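Local coordinates for glucose-binding protein (Thermus thermophilus HB27, PDB 2B3F), which binds glucose and galactose between its two lobes and probably hands them to a membrane transport system for sugars, at residues A[86-89]-A[93-96]; A[99-104]-A[275-280]; A[144-149]-A[212-217]; A[227-232]-A[251-256]; A[244-249]-A[259-264]. All coordinates share one frame; numbering follows the deposited sequence.

Interaction 1 (A[86-89]-A[93-96]); sequences ALFR and WLQA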
# COMPACT_ATOMS: atom_id res chain seq x y z
N ALA A 86 -23.33 13.69 1.02
CA ALA A 86 -24.74 13.27 1.20
C ALA A 86 -24.87 11.77 1.31
O ALA A 86 -25.63 11.24 2.11
CB ALA A 86 -25.58 13.79 0.04
N LEU A 87 -24.09 11.05 0.48
CA LEU A 87 -24.05 9.60 0.55
C LEU A 87 -23.51 9.14 1.89
O LEU A 87 -24.02 8.19 2.47
CB LEU A 87 -23.20 9.04 -0.61
CG LEU A 87 -23.11 7.53 -0.70
CD1 LEU A 87 -24.48 6.94 -0.96
CD2 LEU A 87 -22.14 7.17 -1.83
N PHE A 88 -22.47 9.80 2.39
CA PHE A 88 -21.92 9.48 3.70
C PHE A 88 -22.99 9.64 4.79
O PHE A 88 -23.11 8.80 5.67
CB PHE A 88 -20.68 10.33 4.02
CG PHE A 88 -19.39 9.67 3.57
CD1 PHE A 88 -19.06 9.61 2.22
CD2 PHE A 88 -18.53 9.10 4.49
CE1 PHE A 88 -17.88 8.98 1.80
CE2 PHE A 88 -17.34 8.46 4.08
CZ PHE A 88 -17.04 8.40 2.73
N ARG A 89 -23.76 10.72 4.70
CA ARG A 89 -24.85 10.91 5.66
C ARG A 89 -25.89 9.81 5.52
O ARG A 89 -26.27 9.17 6.51
CB ARG A 89 -25.49 12.27 5.46
CG ARG A 89 -24.62 13.42 5.93
CD ARG A 89 -25.39 14.73 6.02
NE ARG A 89 -25.56 15.35 4.71
CZ ARG A 89 -24.64 16.11 4.09
NH1 ARG A 89 -23.46 16.36 4.67
NH2 ARG A 89 -24.90 16.62 2.89
N TRP A 93 -21.88 6.62 7.40
CA TRP A 93 -20.45 6.30 7.32
C TRP A 93 -19.55 7.18 8.20
O TRP A 93 -18.43 6.79 8.50
CB TRP A 93 -19.96 6.37 5.88
CG TRP A 93 -20.42 5.23 5.01
CD1 TRP A 93 -20.82 3.99 5.41
CD2 TRP A 93 -20.48 5.24 3.58
NE1 TRP A 93 -21.13 3.23 4.30
CE2 TRP A 93 -20.93 3.98 3.18
CE3 TRP A 93 -20.19 6.20 2.61
CZ2 TRP A 93 -21.11 3.66 1.83
CZ3 TRP A 93 -20.38 5.88 1.30
CH2 TRP A 93 -20.81 4.62 0.91
N LEU A 94 -20.03 8.34 8.63
CA LEU A 94 -19.22 9.21 9.50
C LEU A 94 -18.96 8.58 10.87
O LEU A 94 -18.00 8.94 11.55
CB LEU A 94 -19.84 10.61 9.62
CG LEU A 94 -19.83 11.45 8.34
CD1 LEU A 94 -20.42 12.83 8.59
CD2 LEU A 94 -18.41 11.58 7.80
N GLN A 95 -19.80 7.62 11.27
CA GLN A 95 -19.62 6.87 12.50
C GLN A 95 -19.02 5.51 12.26
O GLN A 95 -18.47 4.90 13.17
CB GLN A 95 -20.96 6.70 13.25
CG GLN A 95 -21.54 8.01 13.82
CD GLN A 95 -22.13 8.91 12.77
OE1 GLN A 95 -22.92 8.47 11.93
NE2 GLN A 95 -21.76 10.18 12.81
N ALA A 96 -19.14 5.02 11.02
CA ALA A 96 -18.67 3.69 10.65
C ALA A 96 -17.15 3.58 10.44
O ALA A 96 -16.62 2.51 10.56
CB ALA A 96 -19.38 3.23 9.39
O HOH W 1 -22.85 9.38 8.88
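Leu87 and Phe88, on helix 85-91, present their side chains to the indole of Trp93 where the chain turns into the short, weakly bonded helix 93-96. The CG atom of Leu87, anti to its own backbone N (chi1 -177°), sits beside the six-membered ring of the indole, 3.8 Å from Trp93 CZ3; Leu87 CD2 touches the same rim. Phe88 makes the larger part of this helix's share. One face of its benzene ring receives the edge of the indole in a T-shaped pair, the two planes at 80° and the centroids 4.9 Å apart, with Trp93 CE3 directly over the middle of the phenyl ring. Close by, Trp93 CB packs 3.4 Å from Phe88 CD2, while Leu94 CD2 meets that same ring atom more loosely at 4.1 Å. With an alanine at Phe88, the edge of the indole would probably lose the face it rests on, and Leu94 CD2 its ring neighbour. The main chain of Phe88 joins in as well: Trp93 N donates to Phe88 O at 3.0 Å. A water also donates to Phe88 O and to Gln95 OE1 and accepts from Leu94 N. Edge-to-face aromatic packing and a backbone bond spanning five residues thus fix a tight corner between consecutive helices, laid over the larger sheet of this periplasmic binding protein.

Interaction 2 (A[99-104]-A[275-280]); sequences KGLIDL and MLSDSF. With GAL (beta-D-galactopyranose), chain G.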
# COMPACT_ATOMS: atom_id res chain seq x y z
N LYS A 99 -12.00 8.38 12.61
CA LYS A 99 -11.95 9.79 12.25
C LYS A 99 -10.74 10.13 11.38
O LYS A 99 -10.83 10.94 10.46
CB LYS A 99 -11.90 10.65 13.52
CG LYS A 99 -11.96 12.15 13.24
CD LYS A 99 -11.46 12.98 14.42
CE LYS A 99 -11.51 14.47 14.08
NZ LYS A 99 -10.58 14.83 12.95
N GLY A 100 -9.60 9.51 11.70
CA GLY A 100 -8.35 9.72 10.96
C GLY A 100 -8.47 9.34 9.50
O GLY A 100 -7.90 10.00 8.63
N LEU A 101 -9.22 8.27 9.24
CA LEU A 101 -9.51 7.85 7.86
C LEU A 101 -10.45 8.84 7.16
O LEU A 101 -10.21 9.20 6.01
CB LEU A 101 -10.08 6.44 7.85
CG LEU A 101 -10.27 5.79 6.48
CD1 LEU A 101 -8.96 5.72 5.68
CD2 LEU A 101 -10.84 4.38 6.68
N ILE A 102 -11.50 9.28 7.84
CA ILE A 102 -12.37 10.31 7.28
C ILE A 102 -11.55 11.54 6.90
O ILE A 102 -11.76 12.16 5.86
CB ILE A 102 -13.53 10.71 8.26
CG1 ILE A 102 -14.44 9.52 8.56
CG2 ILE A 102 -14.35 11.86 7.67
CD1 ILE A 102 -15.24 9.04 7.40
N ASP A 103 -10.59 11.89 7.76
CA ASP A 103 -9.76 13.05 7.48
C ASP A 103 -8.98 12.91 6.17
O ASP A 103 -8.89 13.86 5.42
CB ASP A 103 -8.79 13.32 8.63
CG ASP A 103 -9.49 13.81 9.90
OD1 ASP A 103 -10.66 14.30 9.85
OD2 ASP A 103 -8.85 13.73 10.97
N LEU A 104 -8.46 11.71 5.88
CA LEU A 104 -7.66 11.49 4.65
C LEU A 104 -8.45 11.61 3.37
O LEU A 104 -7.88 11.87 2.31
CB LEU A 104 -7.06 10.09 4.64
CG LEU A 104 -5.90 9.77 5.55
CD1 LEU A 104 -5.54 8.32 5.38
CD2 LEU A 104 -4.69 10.65 5.23
N MET A 275 0.04 2.91 7.34
CA MET A 275 -1.18 2.50 6.66
C MET A 275 -1.30 3.06 5.26
O MET A 275 -0.61 4.02 4.88
CB MET A 275 -2.43 2.92 7.47
CG MET A 275 -2.62 4.40 7.61
SD MET A 275 -3.37 5.27 6.20
CE MET A 275 -5.06 4.61 6.19
N LEU A 276 -2.20 2.44 4.50
CA LEU A 276 -2.73 2.96 3.25
C LEU A 276 -4.16 2.43 3.16
O LEU A 276 -4.52 1.48 3.88
CB LEU A 276 -1.90 2.48 2.04
CG LEU A 276 -1.77 0.97 1.92
CD1 LEU A 276 -2.24 0.46 0.56
CD2 LEU A 276 -0.37 0.45 2.29
N SER A 277 -4.95 2.99 2.26
CA SER A 277 -6.33 2.55 2.10
C SER A 277 -6.77 2.67 0.66
O SER A 277 -6.64 3.73 0.06
CB SER A 277 -7.26 3.37 3.01
OG SER A 277 -8.61 3.00 2.79
N ASP A 278 -7.23 1.55 0.11
CA ASP A 278 -7.85 1.51 -1.19
C ASP A 278 -9.28 2.02 -1.05
O ASP A 278 -9.98 1.62 -0.13
CB ASP A 278 -7.85 0.08 -1.73
CG ASP A 278 -6.43 -0.45 -2.01
OD1 ASP A 278 -5.70 0.26 -2.73
OD2 ASP A 278 -6.09 -1.53 -1.49
N SER A 279 -9.67 2.92 -1.95
CA SER A 279 -10.98 3.56 -1.92
C SER A 279 -11.52 3.72 -3.34
O SER A 279 -10.78 3.62 -4.32
CB SER A 279 -10.87 4.90 -1.17
OG SER A 279 -10.27 5.92 -1.93
N PHE A 280 -12.83 3.96 -3.43
CA PHE A 280 -13.50 4.22 -4.70
C PHE A 280 -14.33 5.49 -4.57
O PHE A 280 -14.98 5.68 -3.54
CB PHE A 280 -14.42 3.07 -5.08
CG PHE A 280 -13.68 1.83 -5.53
CD1 PHE A 280 -13.34 1.66 -6.87
CD2 PHE A 280 -13.35 0.85 -4.62
CE1 PHE A 280 -12.65 0.51 -7.28
CE2 PHE A 280 -12.67 -0.30 -5.02
CZ PHE A 280 -12.31 -0.45 -6.38
C1 GAL G . -1.13 -1.02 -3.41
C2 GAL G . -2.64 -1.24 -3.30
C3 GAL G . -2.98 -2.68 -2.91
C4 GAL G . -2.28 -3.68 -3.82
C5 GAL G . -0.78 -3.29 -3.93
C6 GAL G . 0.06 -4.20 -4.83
O1 GAL G . -0.84 0.27 -3.84
O2 GAL G . -3.19 -0.30 -2.37
O3 GAL G . -4.39 -2.88 -2.97
O4 GAL G . -2.93 -3.66 -5.06
O5 GAL G . -0.62 -1.96 -4.37
O6 GAL G . -0.26 -3.99 -6.18
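Met275 reaches from strand 272-280 to Leu104 and Leu101 on helix 99-105. Its CB points at the helix, and chi1 of 65° sets CG between the backbone N and the carbonyl carbon; further bends at chi2 and chi3 fold the thioether into a compact hook. SD comes 3.8 Å from Leu104 CD1, the two side chains meeting tip to tip. The terminal CE touches Leu104 CD1 too and lies 4.1 Å from Leu101 CD1, so the end of the hook spans both leucines. Two residues on, Ser277 CB packs 3.9 Å from Leu101 CD1, while its hydroxyl is hydrogen-bonded to Asn117 O. Next along the strand, Asp278 belongs to the sugar pocket, with Leu276 CD1 also near galactose O2. Galactose O2 donates to Asp278 OD1 at 2.6 Å, and galactose O3 to Asp278 OD2 at the same length; Gln64 NE2 is a further partner of OD1. Between these two segments the contact is apolar, with no hydrogen bond across it, whereas the carboxylate takes two neighbouring hydroxyls at once. Since glucose differs from galactose at C4, this pairing with O2 and O3 is likely to serve both sugars.

Interaction 3 (A[144-149]-A[212-217]); sequences KFLATC and LDCANK. Unlike the reference sequence in segment 144-149: Lys144 (reference Glu).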
# COMPACT_ATOMS: atom_id res chain seq x y z
N LYS A 144 20.43 -5.46 13.71
CA LYS A 144 20.29 -6.92 13.83
C LYS A 144 19.93 -7.60 12.49
O LYS A 144 20.35 -8.71 12.21
CB LYS A 144 19.27 -7.28 14.92
CG LYS A 144 19.67 -6.79 16.32
CD LYS A 144 18.56 -7.05 17.36
CE LYS A 144 18.94 -6.48 18.73
NZ LYS A 144 18.63 -7.43 19.84
N PHE A 145 19.15 -6.92 11.66
CA PHE A 145 18.86 -7.40 10.31
C PHE A 145 20.15 -7.57 9.50
O PHE A 145 20.37 -8.59 8.86
CB PHE A 145 17.89 -6.43 9.59
CG PHE A 145 17.63 -6.78 8.16
CD1 PHE A 145 16.56 -7.60 7.81
CD2 PHE A 145 18.42 -6.26 7.15
CE1 PHE A 145 16.32 -7.92 6.48
CE2 PHE A 145 18.20 -6.58 5.83
CZ PHE A 145 17.15 -7.42 5.49
N LEU A 146 20.98 -6.55 9.51
CA LEU A 146 22.21 -6.58 8.72
C LEU A 146 23.17 -7.66 9.22
O LEU A 146 23.79 -8.34 8.42
CB LEU A 146 22.88 -5.21 8.75
CG LEU A 146 22.13 -4.09 8.01
CD1 LEU A 146 22.75 -2.76 8.35
CD2 LEU A 146 22.11 -4.33 6.52
N ALA A 147 23.27 -7.81 10.54
CA ALA A 147 24.10 -8.87 11.15
C ALA A 147 23.59 -10.28 10.83
O ALA A 147 24.37 -11.17 10.47
CB ALA A 147 24.19 -8.67 12.67
N THR A 148 22.28 -10.48 10.93
CA THR A 148 21.69 -11.77 10.56
C THR A 148 21.89 -12.10 9.08
O THR A 148 22.19 -13.23 8.72
CB THR A 148 20.18 -11.82 10.94
OG1 THR A 148 20.05 -11.78 12.37
CG2 THR A 148 19.51 -13.08 10.40
N CYS A 149 21.73 -11.11 8.21
CA CYS A 149 21.95 -11.33 6.79
C CYS A 149 23.41 -11.72 6.48
O CYS A 149 23.65 -12.54 5.61
CB CYS A 149 21.55 -10.08 5.98
SG CYS A 149 19.76 -9.90 5.80
N LEU A 212 20.12 -2.79 1.00
CA LEU A 212 20.08 -3.13 -0.43
C LEU A 212 21.18 -4.16 -0.78
O LEU A 212 20.99 -5.01 -1.66
CB LEU A 212 20.30 -1.85 -1.25
CG LEU A 212 19.47 -1.52 -2.47
CD1 LEU A 212 17.97 -1.79 -2.26
CD2 LEU A 212 19.75 -0.08 -2.87
N ASP A 213 22.32 -4.06 -0.10
CA ASP A 213 23.42 -5.01 -0.34
C ASP A 213 23.10 -6.44 0.13
O ASP A 213 23.90 -7.34 -0.13
CB ASP A 213 24.74 -4.53 0.30
CG ASP A 213 25.43 -3.45 -0.51
OD1 ASP A 213 25.04 -3.22 -1.68
OD2 ASP A 213 26.39 -2.83 0.02
N CYS A 214 21.96 -6.65 0.79
CA CYS A 214 21.49 -8.00 1.15
C CYS A 214 20.50 -8.61 0.16
O CYS A 214 20.05 -9.76 0.35
CB CYS A 214 20.83 -7.96 2.52
SG CYS A 214 21.89 -7.25 3.81
N ALA A 215 20.16 -7.85 -0.88
CA ALA A 215 19.08 -8.18 -1.80
C ALA A 215 19.55 -8.95 -3.02
O ALA A 215 20.74 -8.90 -3.39
CB ALA A 215 18.35 -6.90 -2.24
N ASN A 216 18.62 -9.64 -3.66
CA ASN A 216 18.92 -10.32 -4.93
C ASN A 216 19.25 -9.29 -6.02
O ASN A 216 18.59 -8.26 -6.16
CB ASN A 216 17.76 -11.24 -5.37
CG ASN A 216 16.40 -10.55 -5.26
OD1 ASN A 216 15.98 -10.23 -4.14
ND2 ASN A 216 15.71 -10.35 -6.40
N LYS A 217 20.26 -9.58 -6.83
CA LYS A 217 20.76 -8.63 -7.80
C LYS A 217 19.85 -8.52 -9.03
O LYS A 217 19.97 -7.56 -9.80
CB LYS A 217 22.19 -9.02 -8.23
CG LYS A 217 23.19 -9.08 -7.07
CD LYS A 217 23.96 -7.79 -6.91
CE LYS A 217 24.73 -7.71 -5.59
NZ LYS A 217 25.39 -9.00 -5.20
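Phe145 O accepts the backbone N of Cys149 at 2.9 Å, one turn of helix 142-154, and this turn brings both residues onto the flank that meets Cys214. Cys149 SG, anti to the carbonyl carbon and beside its own N (chi1 -76°), stands over one face of the Phe145 ring, displaced toward the rim. Cys214 comes from the other segment and is the hub of the contact. Its sulfur approaches Cys149 CB to 3.6 Å, and the two SG atoms of Cys149 and Cys214 are 3.9 Å apart, far too long for a disulfide. From a neighbouring position on the helix, Leu146 CD2 adds an apolar touch to Cys214 SG at 4.0 Å. The Phe145 ring is met obliquely: Cys214 SG lies 5.4 Å from its centroid, 62° off the ring normal, in a sulfur-aromatic contact. Cys214 is delivered here by a type I beta turn from Leu212 to Ala215, closed by Ala215 N on Leu212 O. Beyond the contact, the backbones of Cys214 and Asn216 are hydrogen-bonded to Leu161, and Phe145 also meets Trp142 edge-to-face. No hydrogen bond crosses between the segments, so they meet through van der Waals and sulfur contacts. Buried thiols packed beside an aromatic ring here tie helix 142-154 to the turn that ends helix 199-212, beside edge strand 161-162 of the smaller sheet: helix-to-turn packing in an alpha/beta lobe, away from the sugar site.

Interaction 4 (A[227-232]-A[251-256]); sequences AVDRVV and TTLKLK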
# COMPACT_ATOMS: atom_id res chain seq x y z
N ALA A 227 9.04 -11.69 -5.78
CA ALA A 227 9.90 -11.46 -4.63
C ALA A 227 9.39 -12.25 -3.38
O ALA A 227 10.16 -12.82 -2.63
CB ALA A 227 10.01 -9.98 -4.33
N VAL A 228 8.07 -12.26 -3.16
CA VAL A 228 7.51 -13.09 -2.09
C VAL A 228 7.85 -14.56 -2.33
O VAL A 228 8.23 -15.26 -1.39
CB VAL A 228 5.96 -12.90 -1.94
CG1 VAL A 228 5.39 -13.90 -0.92
CG2 VAL A 228 5.66 -11.47 -1.51
N ASP A 229 7.71 -14.99 -3.58
CA ASP A 229 8.01 -16.36 -3.97
C ASP A 229 9.42 -16.76 -3.54
O ASP A 229 9.63 -17.90 -3.14
CB ASP A 229 7.87 -16.54 -5.48
CG ASP A 229 6.45 -16.60 -5.96
OD1 ASP A 229 5.50 -16.71 -5.13
OD2 ASP A 229 6.27 -16.55 -7.20
N ARG A 230 10.39 -15.84 -3.61
CA ARG A 230 11.76 -16.17 -3.20
C ARG A 230 11.83 -16.57 -1.75
O ARG A 230 12.59 -17.47 -1.38
CB ARG A 230 12.75 -15.00 -3.44
CG ARG A 230 13.03 -14.74 -4.91
CD ARG A 230 14.00 -13.59 -5.11
NE ARG A 230 15.30 -13.92 -4.57
CZ ARG A 230 16.23 -14.61 -5.22
NH1 ARG A 230 16.01 -15.02 -6.46
NH2 ARG A 230 17.38 -14.88 -4.61
N VAL A 231 11.06 -15.91 -0.90
CA VAL A 231 10.99 -16.27 0.50
C VAL A 231 10.32 -17.65 0.67
O VAL A 231 10.82 -18.50 1.44
CB VAL A 231 10.25 -15.18 1.33
CG1 VAL A 231 10.11 -15.61 2.77
CG2 VAL A 231 11.00 -13.87 1.25
N VAL A 232 9.21 -17.88 -0.02
CA VAL A 232 8.50 -19.17 0.05
C VAL A 232 9.44 -20.32 -0.35
O VAL A 232 9.42 -21.40 0.25
CB VAL A 232 7.22 -19.14 -0.80
CG1 VAL A 232 6.51 -20.51 -0.81
CG2 VAL A 232 6.28 -18.02 -0.24
N THR A 251 -4.64 -16.95 -0.04
CA THR A 251 -5.65 -17.14 -1.08
C THR A 251 -5.12 -17.87 -2.31
O THR A 251 -5.79 -18.75 -2.85
CB THR A 251 -6.28 -15.77 -1.47
OG1 THR A 251 -6.92 -15.22 -0.30
CG2 THR A 251 -7.30 -15.88 -2.58
N THR A 252 -3.93 -17.50 -2.76
CA THR A 252 -3.39 -18.07 -3.99
C THR A 252 -2.54 -19.33 -3.69
O THR A 252 -2.74 -20.37 -4.31
CB THR A 252 -2.60 -17.00 -4.80
OG1 THR A 252 -3.52 -16.00 -5.29
CG2 THR A 252 -1.89 -17.62 -6.01
N LEU A 253 -1.61 -19.22 -2.76
CA LEU A 253 -0.68 -20.33 -2.49
C LEU A 253 -1.16 -21.33 -1.44
O LEU A 253 -0.54 -22.38 -1.27
CB LEU A 253 0.70 -19.81 -2.09
CG LEU A 253 1.43 -18.92 -3.10
CD1 LEU A 253 2.80 -18.58 -2.56
CD2 LEU A 253 1.53 -19.54 -4.47
N LYS A 254 -2.23 -20.99 -0.71
CA LYS A 254 -2.84 -21.90 0.28
C LYS A 254 -1.91 -22.26 1.44
O LYS A 254 -2.03 -23.34 2.04
CB LYS A 254 -3.37 -23.16 -0.41
CG LYS A 254 -4.27 -22.93 -1.59
CD LYS A 254 -5.38 -21.96 -1.30
CE LYS A 254 -6.41 -21.90 -2.40
NZ LYS A 254 -5.81 -21.90 -3.74
N LEU A 255 -1.00 -21.35 1.79
CA LEU A 255 -0.14 -21.49 2.95
C LEU A 255 -0.89 -21.11 4.23
O LEU A 255 -1.75 -20.22 4.21
CB LEU A 255 1.08 -20.60 2.83
CG LEU A 255 1.95 -20.79 1.59
CD1 LEU A 255 3.19 -19.92 1.70
CD2 LEU A 255 2.34 -22.24 1.43
N LYS A 256 -0.54 -21.76 5.34
CA LYS A 256 -1.21 -21.56 6.63
C LYS A 256 -0.51 -20.46 7.40
O LYS A 256 0.68 -20.56 7.69
CB LYS A 256 -1.20 -22.85 7.45
CG LYS A 256 -1.82 -24.03 6.73
CD LYS A 256 -1.81 -25.31 7.58
CE LYS A 256 -2.15 -26.53 6.74
NZ LYS A 256 -0.95 -27.00 5.95
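Val232 of helix 224-233 meets Leu253 and Leu255, which lie in the turn that follows helix 244-252. That turn is marked by Lys254, the first residue to leave helical geometry, in the left-handed conformation (phi 63°). The apolar contacts come first. Val232 CG2, the methyl anti to the carbonyl carbon, lies 4.1 Å from Leu255 CD1, the two side chains reaching toward each other tip to tip. The same methyl is 4.2 Å from Leu253 CD1, so one valine branch touches both leucines on either side of the left-handed residue. These are loose van der Waals contacts between partly exposed residues, and the whole contact buries about 135 Å². A second kind of contact sets a polar group against an apolar one: Asp229 OD1 is 4.2 Å from Leu253 CD1, the side chains passing at a slant. This oxygen has its real partner elsewhere, in a hydrogen bond with Tyr248 OH on helix 244-252, which also links the two helices and is probably the stronger tie. Backbone bonding also ties the turn down, Leu255 pairing with Met249. Last come weak polar bonds within the turn. The side chain of Lys254 curls back over the end of the helix, where its positive charge should suit the carbonyl groups: Lys254 NZ donates weakly to Thr251 O at 3.3 Å and to Thr252 O at 3.5 Å.

Interaction 5 (A[244-249]-A[259-264]); sequences WAAGYM and TDFAWA. With GAL (beta-D-galactopyranose), chain G.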
# COMPACT_ATOMS: atom_id res chain seq x y z
N TRP A 244 -0.93 -7.25 1.36
CA TRP A 244 -1.43 -7.97 0.18
C TRP A 244 -0.61 -9.27 0.00
O TRP A 244 -1.08 -10.23 -0.61
CB TRP A 244 -1.38 -7.13 -1.10
CG TRP A 244 -0.12 -6.33 -1.31
CD1 TRP A 244 0.99 -6.69 -2.03
CD2 TRP A 244 0.11 -4.99 -0.86
NE1 TRP A 244 1.91 -5.66 -2.02
CE2 TRP A 244 1.40 -4.61 -1.30
CE3 TRP A 244 -0.64 -4.07 -0.10
CZ2 TRP A 244 1.94 -3.35 -1.02
CZ3 TRP A 244 -0.10 -2.84 0.18
CH2 TRP A 244 1.17 -2.48 -0.28
N ALA A 245 0.60 -9.30 0.56
CA ALA A 245 1.44 -10.52 0.53
C ALA A 245 0.81 -11.65 1.32
O ALA A 245 0.86 -12.79 0.88
CB ALA A 245 2.84 -10.22 1.05
N ALA A 246 0.18 -11.34 2.45
CA ALA A 246 -0.54 -12.35 3.21
C ALA A 246 -1.70 -12.92 2.39
O ALA A 246 -1.90 -14.13 2.36
CB ALA A 246 -1.02 -11.80 4.56
N GLY A 247 -2.45 -12.06 1.69
CA GLY A 247 -3.52 -12.50 0.81
C GLY A 247 -3.00 -13.43 -0.27
O GLY A 247 -3.59 -14.46 -0.54
N TYR A 248 -1.87 -13.07 -0.87
CA TYR A 248 -1.28 -13.93 -1.92
C TYR A 248 -0.92 -15.30 -1.36
O TYR A 248 -1.32 -16.33 -1.91
CB TYR A 248 -0.04 -13.23 -2.49
CG TYR A 248 0.77 -14.05 -3.44
CD1 TYR A 248 0.26 -14.47 -4.66
CD2 TYR A 248 2.09 -14.37 -3.14
CE1 TYR A 248 1.06 -15.24 -5.56
CE2 TYR A 248 2.87 -15.13 -4.03
CZ TYR A 248 2.35 -15.53 -5.22
OH TYR A 248 3.14 -16.29 -6.09
N MET A 249 -0.20 -15.31 -0.26
CA MET A 249 0.26 -16.56 0.33
C MET A 249 -0.90 -17.48 0.79
O MET A 249 -0.76 -18.71 0.76
CB MET A 249 1.25 -16.26 1.46
CG MET A 249 2.60 -15.80 0.95
SD MET A 249 3.89 -15.70 2.18
CE MET A 249 3.46 -14.14 2.95
N THR A 259 2.37 -20.79 10.71
CA THR A 259 3.20 -21.98 10.62
C THR A 259 3.95 -22.08 9.30
O THR A 259 5.16 -22.28 9.31
CB THR A 259 2.38 -23.27 10.88
OG1 THR A 259 1.21 -23.29 10.05
CG2 THR A 259 1.94 -23.32 12.33
N ASP A 260 3.26 -21.95 8.16
CA ASP A 260 3.93 -22.00 6.85
C ASP A 260 4.62 -20.68 6.50
O ASP A 260 5.52 -20.65 5.66
CB ASP A 260 2.96 -22.34 5.72
CG ASP A 260 2.42 -23.77 5.81
OD1 ASP A 260 3.12 -24.63 6.38
OD2 ASP A 260 1.32 -24.02 5.26
N PHE A 261 4.16 -19.58 7.09
CA PHE A 261 4.83 -18.28 7.01
C PHE A 261 4.48 -17.49 8.24
O PHE A 261 3.51 -17.81 8.93
CB PHE A 261 4.43 -17.51 5.74
CG PHE A 261 3.00 -16.99 5.73
CD1 PHE A 261 2.71 -15.71 6.18
CD2 PHE A 261 1.95 -17.78 5.25
CE1 PHE A 261 1.39 -15.22 6.18
CE2 PHE A 261 0.64 -17.30 5.23
CZ PHE A 261 0.37 -16.01 5.71
N ALA A 262 5.26 -16.46 8.51
CA ALA A 262 5.03 -15.60 9.66
C ALA A 262 5.38 -14.15 9.31
O ALA A 262 5.82 -13.87 8.20
CB ALA A 262 5.84 -16.08 10.86
N TRP A 263 5.17 -13.26 10.26
CA TRP A 263 5.30 -11.83 10.03
C TRP A 263 5.75 -11.09 11.28
O TRP A 263 5.53 -11.54 12.41
CB TRP A 263 3.96 -11.24 9.56
CG TRP A 263 2.85 -11.53 10.52
CD1 TRP A 263 2.44 -10.74 11.54
CD2 TRP A 263 2.03 -12.70 10.56
NE1 TRP A 263 1.39 -11.34 12.22
CE2 TRP A 263 1.13 -12.55 11.63
CE3 TRP A 263 1.96 -13.86 9.77
CZ2 TRP A 263 0.17 -13.52 11.95
CZ3 TRP A 263 1.01 -14.82 10.08
CH2 TRP A 263 0.13 -14.65 11.16
N ALA A 264 6.41 -9.96 11.07
CA ALA A 264 6.71 -9.00 12.12
C ALA A 264 6.70 -7.61 11.51
O ALA A 264 6.80 -7.48 10.28
CB ALA A 264 8.06 -9.28 12.73
C1 GAL G . -1.13 -1.02 -3.41
C2 GAL G . -2.64 -1.24 -3.30
C3 GAL G . -2.98 -2.68 -2.91
C4 GAL G . -2.28 -3.68 -3.82
C5 GAL G . -0.78 -3.29 -3.93
C6 GAL G . 0.06 -4.20 -4.83
O1 GAL G . -0.84 0.27 -3.84
O2 GAL G . -3.19 -0.30 -2.37
O3 GAL G . -4.39 -2.88 -2.97
O4 GAL G . -2.93 -3.66 -5.06
O5 GAL G . -0.62 -1.96 -4.37
O6 GAL G . -0.26 -3.99 -6.18
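Met249 lies across Phe261 in a Met-aromatic contact that joins helix 244-252 to the approach to strand 262-265, an edge strand of the smaller sheet. Here the packing is tight. The thioether, bent at chi3, spreads over one face of the ring: Met249 SD is 4.2 Å from the Phe261 centroid, 25° off the ring normal, and Met249 CE is 4.0 Å from the same centroid as a CH-pi donor. The closest pair is Met249 CE with Phe261 CD1 at 3.7 Å, while Met249 CB reaches the other rim, near CD2 and CE2. With chi1 near 70°, the Phe261 ring turns its face to the helix. The contact slackens one turn back along the helix, where Ala246 CB is 4.5 Å from Phe261 CE1. Toward solvent the 259-264 segment runs into exposed Thr259 and partly exposed Asp260, whose OD2 accepts from Lys256 N instead of meeting the helix. The start of helix 244-252 has a separate task, for Trp244 lines the sugar pocket among Trp224, His119 and His348, all edge-to-face with its ring. An apolar patch of the sugar lies flat over the indole, with galactose C5 near the middle of one face and 3.6 Å from Trp244 CD2. With an alanine in place of Trp244, galactose would probably lose this flat wall, and the three rings would lack their common neighbour. Farther along the indole, galactose C6 lies 3.7 Å from Trp244 NE1.

The five contacts run from one lobe to the other across the sugar. Interaction 1 comes first in the chain and closes before interaction 2 opens; the two share the larger-sheet side, centres 13 Å apart, and touch where Phe88 and Leu94 pack on Ile102. Interactions 3, 4 and 5 are nested within the long loop that interaction 2 closes, around the smaller sheet. Interactions 4 and 5 both use helix 244-252, their segments alternating and centres 7 Å apart; interaction 3, its centre about 21 Å from that of interaction 4, meets it through Asn216 and Arg230. Interactions 2 and 5 both touch galactose, so residues of both lobes meet at one sugar, as in two-lobed binding proteins.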